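Local coordinates for tubulin-like protein CetZ2 (Haloferax volcanii, PDB 4B45) that binds GTP as a tubulin and FtsZ homologue of the archaeal cytoskeleton and takes part in the control of cell shape, at residues Lys2-Gly7 with Gly88-Glu93; Gln20-Gln25 with Ile186-Gly191; Ala230-Ser233 with Asp238-Asn241. One frame throughout, in Å; residues are numbered along the deposited sequence.

In the fold
Contact 1 lies in the GTPase domain, and contact 2 ties helix 9-26 of that domain to the linking helix 175-196. Their centres are about 15 Å apart. Strand 3-8 of contact 1 runs straight into helix 9-26 of contact 2, and Leu5 CD1 packs against Gln20 N at 4.2 Å. Contact 2 is nearest the nucleotide: the side chain of Ala187 is about 10 Å from the bound GTP analogue and about 6 Å from that of Asn183, a GTP-binding residue. Contact 3 lies far out in the C-terminal domain, its centre about 25 Å from that of contact 2 and about 37 Å from that of contact 1. Contacts 1 and 3 both reach the same mixed sheet.

Contact 1 (Lys2-Gly7 with Gly88-Glu93); sequences KTVLIG and GRVTAE
Val4 and Val90 meet with their branches crossed at about a right angle. Val4 lies on strand 3-8 of the GTPase domain, and Val90 on the loop that leads from helix 68-85 to strand 96-102. The two methyls Val4 CG1 and Val90 CG2 are 4.0 Å apart. The other methyl of Val4 looks at the loop backbone: CG2 is 3.6 Å from Arg89 O and 3.8 Å from Val90 CA. CG2 is anti to the carbonyl carbon of Val4 and CG1 anti to its backbone N (chi1 169°), and this lets both branches face the loop. Val90 is the centre of an inverse gamma turn, closed by a weak bond from Thr91 N to Arg89 O, the same oxygen that Val4 CG2 meets.

At the outer end Lys2 CB and CD rest against Glu93 O, with CB at 3.7 Å. The chain runs extended past the Glu93 side chain, Lys2 CD to Glu93 CB 4.3 Å. Lys2 NZ stops 5.1 Å from Glu93 OE2, too far for a salt bridge. Arg89 turns its guanidinium away from strand 3-8 and forms a salt bridge with Asp33.

The contact is thus van der Waals packing, apolar at the valines. The opposite charges at its outer end probably add only a weak attraction.

Contact 2 (Gln20-Gln25 with Ile186-Gly191); sequences QSFDRQ and IARRVG
Helix 9-26, which follows the first strand of the Rossmann-like GTPase domain, packs here on helix 175-196. The latter is the long central helix that joins the two domains in the tubulin/FtsZ fold. The short segments cross at -60°, and their axes approach to 9.0 Å. The contact turns on one aromatic side chain, Phe22.

Phe22 CG is anti to the backbone N (chi1 176°), which carries the ring across to the second helix. There Arg188 CA sits over the centre of one ring face, 3.9 Å from the centroid of the Phe22 ring, in a CH-pi contact. The ring thus lies on the helix backbone. The Arg188 guanidinium leads away, its chain bent at chi2 and chi3. Nearer the backbone, Phe22 CB meets Ala187 CB at 4.1 Å.

Phe22 CE2 also approaches Gly191 CA, to 3.7 Å. A CB at Gly191 would clash with Phe22 CD2, so the absence of a side chain makes room for the ring. Phe28 also touches Phe22. Ala187 lies one turn after Asn183, a GTP-binding residue, on the same helix.

A water links the helices on the Asp23 side. Asp23 also accepts bonds from the backbone N of Ala30 and of Val31. The water donates to Asp23 OD1 at 3.0 Å and to Gly191 O at 3.1 Å.

Contact 3 (Ala230-Ser233 with Asp238-Asn241); sequences AEAS and DNIN
Asn239 and Ser233 close a strand-to-helix connection on the surface of the C-terminal domain. Strand 222-231 ends two residues before Ser233, and helix 240-252 starts just after Asn239. Asn239 holds the N-cap position, but its side chain makes no capping bond and reaches back to the strand end instead.

The first group of bonds is a two-point grip of the Asn239 amide on the backbone of Ser233. Ser233 N donates to Asn239 OD1 at 2.8 Å, in the plane of the Asn239 side-chain carbonyl and on a lone pair of OD1. Asn239 ND2 donates to Ser233 O at 2.7 Å. That oxygen lies close to the amide plane, while the donor is tilted 20° from the carbonyl plane of Ser233. With both ends of the amide engaged, its rotation is fixed. ND2 also bonds to Thr276 O, which ties in a further loop. With an alanine here, Ser233 N, Ser233 O and Thr276 O would probably each lose a partner, and the hold of the helix start on the strand end would weaken.

Packing is slight. Ala232 CB lies 4.0 Å from Asn239 ND2, and Ser233 CB is 3.4 Å from Asn239 OD1.

The last bond joins side chains. A chi1 of 170° turns the Ser233 hydroxyl toward Asp238; OG also accepts from Asn235 N. Ser233 OG donates to the anti lone pair of Asp238 OD2, at 2.9 Å.

Contact 1 (Lys2-Gly7 with Gly88-Glu93)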
ATOM      1  N   LYS A   2     -10.576   8.401   4.809  1.00 44.34           N
ATOM      2  CA  LYS A   2      -9.685   9.119   5.705  1.00 46.13           C
ATOM      3  C   LYS A   2      -8.917   8.112   6.549  1.00 46.89           C
ATOM      4  O   LYS A   2      -9.508   7.192   7.129  1.00 47.05           O
ATOM      5  CB  LYS A   2     -10.466  10.089   6.592  1.00 49.78           C
ATOM      6  CG  LYS A   2     -11.284  11.110   5.825  1.00 50.14           C
ATOM      7  CD  LYS A   2     -12.168  11.894   6.781  1.00 58.80           C
ATOM      8  CE  LYS A   2     -13.365  12.524   6.074  1.00 68.25           C
ATOM      9  NZ  LYS A   2     -14.257  13.221   7.045  1.00 81.02           N
ATOM     10  N   THR A   3      -7.600   8.279   6.615  1.00 48.90           N
ATOM     11  CA  THR A   3      -6.756   7.278   7.252  1.00 48.91           C
ATOM     12  C   THR A   3      -5.676   7.857   8.172  1.00 50.10           C
ATOM     13  O   THR A   3      -5.372   9.059   8.130  1.00 44.22           O
ATOM     14  CB  THR A   3      -6.115   6.369   6.201  1.00 44.03           C
ATOM     15  OG1 THR A   3      -5.637   5.172   6.832  1.00 47.57           O
ATOM     16  CG2 THR A   3      -4.967   7.088   5.506  1.00 42.91           C
ATOM     17  N   VAL A   4      -5.124   6.987   9.017  1.00 48.62           N
ATOM     18  CA  VAL A   4      -3.993   7.319   9.886  1.00 48.63           C
ATOM     19  C   VAL A   4      -2.841   6.381   9.567  1.00 45.16           C
ATOM     20  O   VAL A   4      -3.013   5.159   9.537  1.00 46.59           O
ATOM     21  CB  VAL A   4      -4.341   7.157  11.384  1.00 49.96           C
ATOM     22  CG1 VAL A   4      -3.072   7.248  12.229  1.00 44.14           C
ATOM     23  CG2 VAL A   4      -5.336   8.200  11.818  1.00 43.21           C
ATOM     24  N   LEU A   5      -1.670   6.942   9.299  1.00 46.59           N
ATOM     25  CA  LEU A   5      -0.543   6.123   8.883  1.00 44.35           C
ATOM     26  C   LEU A   5       0.419   5.930  10.044  1.00 38.78           C
ATOM     27  O   LEU A   5       0.772   6.889  10.709  1.00 43.91           O
ATOM     28  CB  LEU A   5       0.191   6.787   7.719  1.00 42.71           C
ATOM     29  CG  LEU A   5      -0.659   7.115   6.497  1.00 45.87           C
ATOM     30  CD1 LEU A   5       0.185   7.819   5.412  1.00 35.45           C
ATOM     31  CD2 LEU A   5      -1.305   5.849   5.952  1.00 41.82           C
ATOM     32  N   ILE A   6       0.845   4.690  10.276  1.00 41.65           N
ATOM     33  CA  ILE A   6       1.905   4.424  11.238  1.00 47.40           C
ATOM     34  C   ILE A   6       3.034   3.632  10.604  1.00 40.30           C
ATOM     35  O   ILE A   6       2.923   2.423  10.421  1.00 41.49           O
ATOM     36  CB  ILE A   6       1.397   3.622  12.443  1.00 46.03           C
ATOM     37  CG1 ILE A   6       0.169   4.295  13.059  1.00 47.22           C
ATOM     38  CG2 ILE A   6       2.518   3.470  13.475  1.00 52.11           C
ATOM     39  CD1 ILE A   6      -0.708   3.332  13.812  1.00 50.47           C
ATOM     40  N   GLY A   7       4.130   4.307  10.289  1.00 42.55           N
ATOM     41  CA  GLY A   7       5.319   3.624   9.807  1.00 43.89           C
ATOM     42  C   GLY A   7       6.038   2.893  10.923  1.00 44.12           C
ATOM     43  O   GLY A   7       6.148   3.398  12.041  1.00 48.84           O
ATOM     44  N   GLY A  88      -4.170  11.318  20.300  1.00106.61           N
ATOM     45  CA  GLY A  88      -4.684  12.527  19.688  1.00100.80           C
ATOM     46  C   GLY A  88      -4.558  12.526  18.178  1.00 95.54           C
ATOM     47  O   GLY A  88      -4.742  13.562  17.535  1.00 91.44           O
ATOM     48  N   ARG A  89      -4.250  11.365  17.605  1.00 92.91           N
ATOM     49  CA  ARG A  89      -4.012  11.275  16.165  1.00 90.77           C
ATOM     50  C   ARG A  89      -5.015  10.398  15.414  1.00 83.88           C
ATOM     51  O   ARG A  89      -5.494  10.786  14.349  1.00 81.56           O
ATOM     52  CB  ARG A  89      -2.572  10.843  15.885  1.00 95.02           C
ATOM     53  CG  ARG A  89      -1.557  11.758  16.546  1.00 97.32           C
ATOM     54  CD  ARG A  89      -0.166  11.563  15.989  1.00 95.71           C
ATOM     55  NE  ARG A  89       0.831  12.269  16.782  1.00 98.58           N
ATOM     56  CZ  ARG A  89       1.097  13.563  16.658  1.00104.87           C
ATOM     57  NH1 ARG A  89       0.437  14.295  15.774  1.00106.57           N
ATOM     58  NH2 ARG A  89       2.021  14.129  17.422  1.00109.53           N
ATOM     59  N   VAL A  90      -5.326   9.220  15.954  1.00 82.46           N
ATOM     60  CA  VAL A  90      -6.437   8.425  15.433  1.00 79.26           C
ATOM     61  C   VAL A  90      -7.718   9.076  15.916  1.00 75.31           C
ATOM     62  O   VAL A  90      -8.310   8.657  16.912  1.00 82.79           O
ATOM     63  CB  VAL A  90      -6.398   6.960  15.914  1.00 73.87           C
ATOM     64  CG1 VAL A  90      -7.583   6.180  15.350  1.00 69.98           C
ATOM     65  CG2 VAL A  90      -5.103   6.311  15.498  1.00 72.35           C
ATOM     66  N   THR A  91      -8.131  10.130  15.227  1.00 66.93           N
ATOM     67  CA  THR A  91      -9.299  10.863  15.667  1.00 70.49           C
ATOM     68  C   THR A  91     -10.552  10.087  15.299  1.00 72.01           C
ATOM     69  O   THR A  91     -10.470   8.961  14.803  1.00 73.32           O
ATOM     70  CB  THR A  91      -9.348  12.279  15.072  1.00 69.01           C
ATOM     71  OG1 THR A  91      -9.643  12.204  13.667  1.00 71.79           O
ATOM     72  CG2 THR A  91      -8.017  13.001  15.308  1.00 56.32           C
ATOM     73  N   ALA A  92     -11.705  10.701  15.546  1.00 68.86           N
ATOM     74  CA  ALA A  92     -12.994  10.076  15.305  1.00 66.09           C
ATOM     75  C   ALA A  92     -13.256   9.955  13.818  1.00 61.71           C
ATOM     76  O   ALA A  92     -13.984   9.070  13.366  1.00 65.07           O
ATOM     77  CB  ALA A  92     -14.091  10.899  15.959  1.00 77.10           C
ATOM     78  N   GLU A  93     -12.656  10.859  13.059  1.00 58.70           N
ATOM     79  CA  GLU A  93     -12.862  10.907  11.626  1.00 60.94           C
ATOM     80  C   GLU A  93     -12.156   9.789  10.878  1.00 54.77           C
ATOM     81  O   GLU A  93     -12.419   9.585   9.700  1.00 50.49           O
ATOM     82  CB  GLU A  93     -12.418  12.260  11.077  1.00 71.94           C
ATOM     83  CG  GLU A  93     -13.315  13.402  11.497  1.00 89.67           C
ATOM     84  CD  GLU A  93     -12.611  14.740  11.419  1.00105.83           C
ATOM     85  OE1 GLU A  93     -11.356  14.747  11.394  1.00104.08           O
ATOM     86  OE2 GLU A  93     -13.312  15.778  11.387  1.00115.64           O
TER

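Contact 2 (Gln20-Gln25 with Ile186-Gly191)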
ATOM      1  N   GLN A  20       1.975  10.650   2.927  1.00 44.50           N
ATOM      2  CA  GLN A  20       1.471  11.869   3.548  1.00 43.58           C
ATOM      3  C   GLN A  20       1.831  13.084   2.711  1.00 41.08           C
ATOM      4  O   GLN A  20       1.043  14.020   2.575  1.00 43.53           O
ATOM      5  CB  GLN A  20       2.045  12.039   4.954  1.00 51.71           C
ATOM      6  CG  GLN A  20       1.646  13.346   5.617  1.00 60.16           C
ATOM      7  CD  GLN A  20       2.623  13.762   6.698  1.00 72.98           C
ATOM      8  OE1 GLN A  20       2.355  13.601   7.892  1.00 73.78           O
ATOM      9  NE2 GLN A  20       3.770  14.299   6.284  1.00 76.01           N
ATOM     10  N   SER A  21       3.041  13.065   2.162  1.00 38.59           N
ATOM     11  CA  SER A  21       3.512  14.136   1.288  1.00 44.86           C
ATOM     12  C   SER A  21       2.650  14.237   0.011  1.00 43.06           C
ATOM     13  O   SER A  21       2.324  15.332  -0.455  1.00 41.02           O
ATOM     14  CB  SER A  21       4.989  13.892   0.932  1.00 49.44           C
ATOM     15  OG  SER A  21       5.550  14.984   0.223  1.00 56.56           O
ATOM     16  N   PHE A  22       2.285  13.095  -0.557  1.00 39.01           N
ATOM     17  CA  PHE A  22       1.405  13.111  -1.723  1.00 45.16           C
ATOM     18  C   PHE A  22       0.037  13.700  -1.362  1.00 45.67           C
ATOM     19  O   PHE A  22      -0.478  14.576  -2.054  1.00 49.92           O
ATOM     20  CB  PHE A  22       1.237  11.712  -2.314  1.00 49.15           C
ATOM     21  CG  PHE A  22       0.257  11.654  -3.468  1.00 52.97           C
ATOM     22  CD1 PHE A  22       0.652  12.015  -4.752  1.00 48.98           C
ATOM     23  CD2 PHE A  22      -1.057  11.250  -3.264  1.00 54.71           C
ATOM     24  CE1 PHE A  22      -0.247  11.972  -5.816  1.00 48.37           C
ATOM     25  CE2 PHE A  22      -1.964  11.202  -4.326  1.00 54.28           C
ATOM     26  CZ  PHE A  22      -1.555  11.559  -5.604  1.00 46.51           C
ATOM     27  N   ASP A  23      -0.538  13.221  -0.265  1.00 40.94           N
ATOM     28  CA  ASP A  23      -1.827  13.708   0.204  1.00 40.78           C
ATOM     29  C   ASP A  23      -1.831  15.215   0.468  1.00 42.09           C
ATOM     30  O   ASP A  23      -2.811  15.896   0.189  1.00 54.04           O
ATOM     31  CB  ASP A  23      -2.257  12.936   1.458  1.00 35.92           C
ATOM     32  CG  ASP A  23      -3.647  13.333   1.938  1.00 47.46           C
ATOM     33  OD1 ASP A  23      -4.643  12.891   1.319  1.00 46.83           O
ATOM     34  OD2 ASP A  23      -3.752  14.088   2.930  1.00 54.46           O
ATOM     35  N   ARG A  24      -0.726  15.734   0.993  1.00 42.56           N
ATOM     36  CA  ARG A  24      -0.626  17.142   1.369  1.00 44.18           C
ATOM     37  C   ARG A  24      -0.484  18.043   0.154  1.00 52.79           C
ATOM     38  O   ARG A  24      -1.146  19.075   0.050  1.00 58.01           O
ATOM     39  CB  ARG A  24       0.579  17.349   2.292  1.00 56.77           C
ATOM     40  CG  ARG A  24       0.729  18.762   2.824  1.00 69.23           C
ATOM     41  CD  ARG A  24       2.169  19.045   3.240  1.00 80.59           C
ATOM     42  NE  ARG A  24       3.070  19.104   2.090  1.00 87.40           N
ATOM     43  CZ  ARG A  24       4.209  18.422   1.991  1.00 90.20           C
ATOM     44  NH1 ARG A  24       4.598  17.624   2.981  1.00 88.83           N
ATOM     45  NH2 ARG A  24       4.963  18.542   0.901  1.00 87.41           N
ATOM     46  N   GLN A  25       0.403  17.655  -0.755  1.00 58.75           N
ATOM     47  CA  GLN A  25       0.669  18.440  -1.953  1.00 61.42           C
ATOM     48  C   GLN A  25      -0.566  18.552  -2.840  1.00 56.87           C
ATOM     49  O   GLN A  25      -0.863  19.627  -3.355  1.00 57.25           O
ATOM     50  CB  GLN A  25       1.836  17.840  -2.734  1.00 66.05           C
ATOM     51  CG  GLN A  25       3.160  17.947  -2.004  1.00 77.96           C
ATOM     52  CD  GLN A  25       4.225  17.036  -2.580  1.00 86.88           C
ATOM     53  OE1 GLN A  25       4.041  16.423  -3.635  1.00 92.26           O
ATOM     54  NE2 GLN A  25       5.349  16.936  -1.881  1.00 86.56           N
ATOM     55  N   ILE A 186       4.103   4.240  -5.179  1.00 40.81           N
ATOM     56  CA  ILE A 186       3.139   3.644  -4.268  1.00 45.34           C
ATOM     57  C   ILE A 186       2.272   4.734  -3.684  1.00 42.08           C
ATOM     58  O   ILE A 186       1.048   4.590  -3.598  1.00 43.09           O
ATOM     59  CB  ILE A 186       3.810   2.813  -3.175  1.00 49.64           C
ATOM     60  CG1 ILE A 186       4.334   1.522  -3.793  1.00 50.97           C
ATOM     61  CG2 ILE A 186       2.808   2.452  -2.091  1.00 47.96           C
ATOM     62  CD1 ILE A 186       3.245   0.731  -4.506  1.00 53.46           C
ATOM     63  N   ALA A 187       2.905   5.846  -3.331  1.00 44.68           N
ATOM     64  CA  ALA A 187       2.180   6.974  -2.775  1.00 47.06           C
ATOM     65  C   ALA A 187       1.069   7.475  -3.701  1.00 47.45           C
ATOM     66  O   ALA A 187      -0.046   7.724  -3.247  1.00 43.44           O
ATOM     67  CB  ALA A 187       3.120   8.082  -2.437  1.00 38.59           C
ATOM     68  N   ARG A 188       1.377   7.628  -4.988  1.00 51.58           N
ATOM     69  CA  ARG A 188       0.387   8.086  -5.966  1.00 51.17           C
ATOM     70  C   ARG A 188      -0.789   7.120  -6.079  1.00 49.69           C
ATOM     71  O   ARG A 188      -1.943   7.534  -6.028  1.00 50.00           O
ATOM     72  CB  ARG A 188       1.022   8.274  -7.344  1.00 56.06           C
ATOM     73  CG  ARG A 188       0.002   8.390  -8.463  1.00 67.35           C
ATOM     74  CD  ARG A 188       0.551   7.831  -9.775  1.00 76.99           C
ATOM     75  NE  ARG A 188       1.213   8.853 -10.581  1.00 80.37           N
ATOM     76  CZ  ARG A 188       2.010   8.594 -11.615  1.00 82.81           C
ATOM     77  NH1 ARG A 188       2.264   7.342 -11.975  1.00 81.63           N
ATOM     78  NH2 ARG A 188       2.567   9.593 -12.285  1.00 87.26           N
ATOM     79  N   ARG A 189      -0.482   5.833  -6.230  1.00 49.31           N
ATOM     80  CA  ARG A 189      -1.487   4.771  -6.253  1.00 46.47           C
ATOM     81  C   ARG A 189      -2.391   4.732  -5.028  1.00 46.66           C
ATOM     82  O   ARG A 189      -3.615   4.701  -5.149  1.00 44.58           O
ATOM     83  CB  ARG A 189      -0.811   3.405  -6.374  1.00 40.73           C
ATOM     84  CG  ARG A 189      -0.424   3.040  -7.772  1.00 57.15           C
ATOM     85  CD  ARG A 189       0.700   2.043  -7.749  1.00 55.29           C
ATOM     86  NE  ARG A 189       1.118   1.612  -9.082  1.00 52.88           N
ATOM     87  CZ  ARG A 189       1.739   2.394  -9.963  1.00 66.88           C
ATOM     88  NH1 ARG A 189       1.999   3.670  -9.673  1.00 71.51           N
ATOM     89  NH2 ARG A 189       2.090   1.904 -11.143  1.00 67.93           N
ATOM     90  N   VAL A 190      -1.781   4.671  -3.850  1.00 48.20           N
ATOM     91  CA  VAL A 190      -2.536   4.571  -2.605  1.00 46.88           C
ATOM     92  C   VAL A 190      -3.269   5.872  -2.320  1.00 42.79           C
ATOM     93  O   VAL A 190      -4.454   5.863  -1.979  1.00 46.70           O
ATOM     94  CB  VAL A 190      -1.627   4.176  -1.429  1.00 42.68           C
ATOM     95  CG1 VAL A 190      -2.401   4.202  -0.106  1.00 39.66           C
ATOM     96  CG2 VAL A 190      -1.029   2.793  -1.676  1.00 44.03           C
ATOM     97  N   GLY A 191      -2.568   6.990  -2.493  1.00 39.19           N
ATOM     98  CA  GLY A 191      -3.154   8.306  -2.296  1.00 34.61           C
ATOM     99  C   GLY A 191      -4.422   8.525  -3.111  1.00 48.35           C
ATOM    100  O   GLY A 191      -5.407   9.059  -2.595  1.00 47.03           O
TER
HETATM  101  O   HOH W   1      -3.883  11.273  -1.134  1.00 47.36           O

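Contact 3 (Ala230-Ser233 with Asp238-Asn241)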
ATOM      1  N   ALA A 230      -3.478   6.745 -19.527  1.00 53.27           N
ATOM      2  CA  ALA A 230      -3.395   6.997 -20.960  1.00 51.39           C
ATOM      3  C   ALA A 230      -3.877   8.401 -21.234  1.00 51.84           C
ATOM      4  O   ALA A 230      -4.695   8.944 -20.483  1.00 49.94           O
ATOM      5  CB  ALA A 230      -4.256   6.020 -21.705  1.00 42.63           C
ATOM      6  N   GLU A 231      -3.384   8.987 -22.315  1.00 46.77           N
ATOM      7  CA  GLU A 231      -3.866  10.294 -22.720  1.00 56.22           C
ATOM      8  C   GLU A 231      -5.358  10.195 -23.006  1.00 56.00           C
ATOM      9  O   GLU A 231      -5.826   9.188 -23.545  1.00 50.16           O
ATOM     10  CB  GLU A 231      -3.120  10.793 -23.954  1.00 63.16           C
ATOM     11  CG  GLU A 231      -3.667  12.105 -24.482  1.00 79.52           C
ATOM     12  CD  GLU A 231      -3.126  12.469 -25.849  1.00 94.60           C
ATOM     13  OE1 GLU A 231      -1.980  12.072 -26.168  1.00 99.72           O
ATOM     14  OE2 GLU A 231      -3.855  13.154 -26.603  1.00 97.68           O
ATOM     15  N   ALA A 232      -6.108  11.224 -22.619  1.00 54.53           N
ATOM     16  CA  ALA A 232      -7.527  11.278 -22.924  1.00 42.25           C
ATOM     17  C   ALA A 232      -7.832  12.233 -24.058  1.00 50.99           C
ATOM     18  O   ALA A 232      -7.336  13.361 -24.109  1.00 53.72           O
ATOM     19  CB  ALA A 232      -8.342  11.654 -21.696  1.00 43.74           C
ATOM     20  N   SER A 233      -8.661  11.763 -24.976  1.00 50.73           N
ATOM     21  CA  SER A 233      -9.282  12.636 -25.945  1.00 56.48           C
ATOM     22  C   SER A 233     -10.409  13.381 -25.237  1.00 53.12           C
ATOM     23  O   SER A 233     -11.019  12.845 -24.307  1.00 47.14           O
ATOM     24  CB  SER A 233      -9.838  11.816 -27.106  1.00 52.34           C
ATOM     25  OG  SER A 233     -10.650  12.621 -27.941  1.00 66.82           O
ATOM     26  N   ASP A 238     -13.902   8.517 -28.104  1.00 50.11           N
ATOM     27  CA  ASP A 238     -12.549   8.141 -28.536  1.00 54.23           C
ATOM     28  C   ASP A 238     -11.780   7.402 -27.456  1.00 50.43           C
ATOM     29  O   ASP A 238     -10.710   6.863 -27.721  1.00 56.11           O
ATOM     30  CB  ASP A 238     -11.714   9.356 -28.932  1.00 51.96           C
ATOM     31  CG  ASP A 238     -12.304  10.126 -30.068  1.00 58.37           C
ATOM     32  OD1 ASP A 238     -12.940   9.503 -30.947  1.00 63.46           O
ATOM     33  OD2 ASP A 238     -12.122  11.364 -30.074  1.00 61.68           O
ATOM     34  N   ASN A 239     -12.307   7.381 -26.237  1.00 42.00           N
ATOM     35  CA  ASN A 239     -11.529   6.871 -25.114  1.00 45.57           C
ATOM     36  C   ASN A 239     -11.982   5.495 -24.669  1.00 41.12           C
ATOM     37  O   ASN A 239     -11.584   5.016 -23.614  1.00 42.62           O
ATOM     38  CB  ASN A 239     -11.591   7.848 -23.931  1.00 44.89           C
ATOM     39  CG  ASN A 239     -10.907   9.170 -24.233  1.00 50.05           C
ATOM     40  OD1 ASN A 239      -9.868   9.205 -24.893  1.00 49.55           O
ATOM     41  ND2 ASN A 239     -11.484  10.263 -23.750  1.00 44.72           N
ATOM     42  N   ILE A 240     -12.845   4.874 -25.454  1.00 44.41           N
ATOM     43  CA  ILE A 240     -13.369   3.567 -25.071  1.00 47.00           C
ATOM     44  C   ILE A 240     -12.247   2.542 -24.967  1.00 48.44           C
ATOM     45  O   ILE A 240     -12.147   1.818 -23.975  1.00 45.50           O
ATOM     46  CB  ILE A 240     -14.460   3.083 -26.037  1.00 40.86           C
ATOM     47  CG1 ILE A 240     -15.744   3.885 -25.811  1.00 48.50           C
ATOM     48  CG2 ILE A 240     -14.729   1.610 -25.809  1.00 44.21           C
ATOM     49  CD1 ILE A 240     -16.840   3.598 -26.805  1.00 51.58           C
ATOM     50  N   ASN A 241     -11.401   2.500 -25.995  1.00 53.72           N
ATOM     51  CA  ASN A 241     -10.208   1.648 -26.008  1.00 55.20           C
ATOM     52  C   ASN A 241      -9.233   1.963 -24.877  1.00 50.87           C
ATOM     53  O   ASN A 241      -8.707   1.051 -24.221  1.00 47.96           O
ATOM     54  CB  ASN A 241      -9.491   1.772 -27.351  1.00 60.03           C
ATOM     55  CG  ASN A 241      -8.172   1.012 -27.389  1.00 59.89           C
ATOM     56  OD1 ASN A 241      -7.090   1.609 -27.384  1.00 55.01           O
ATOM     57  ND2 ASN A 241      -8.259  -0.315 -27.430  1.00 57.85           N
TER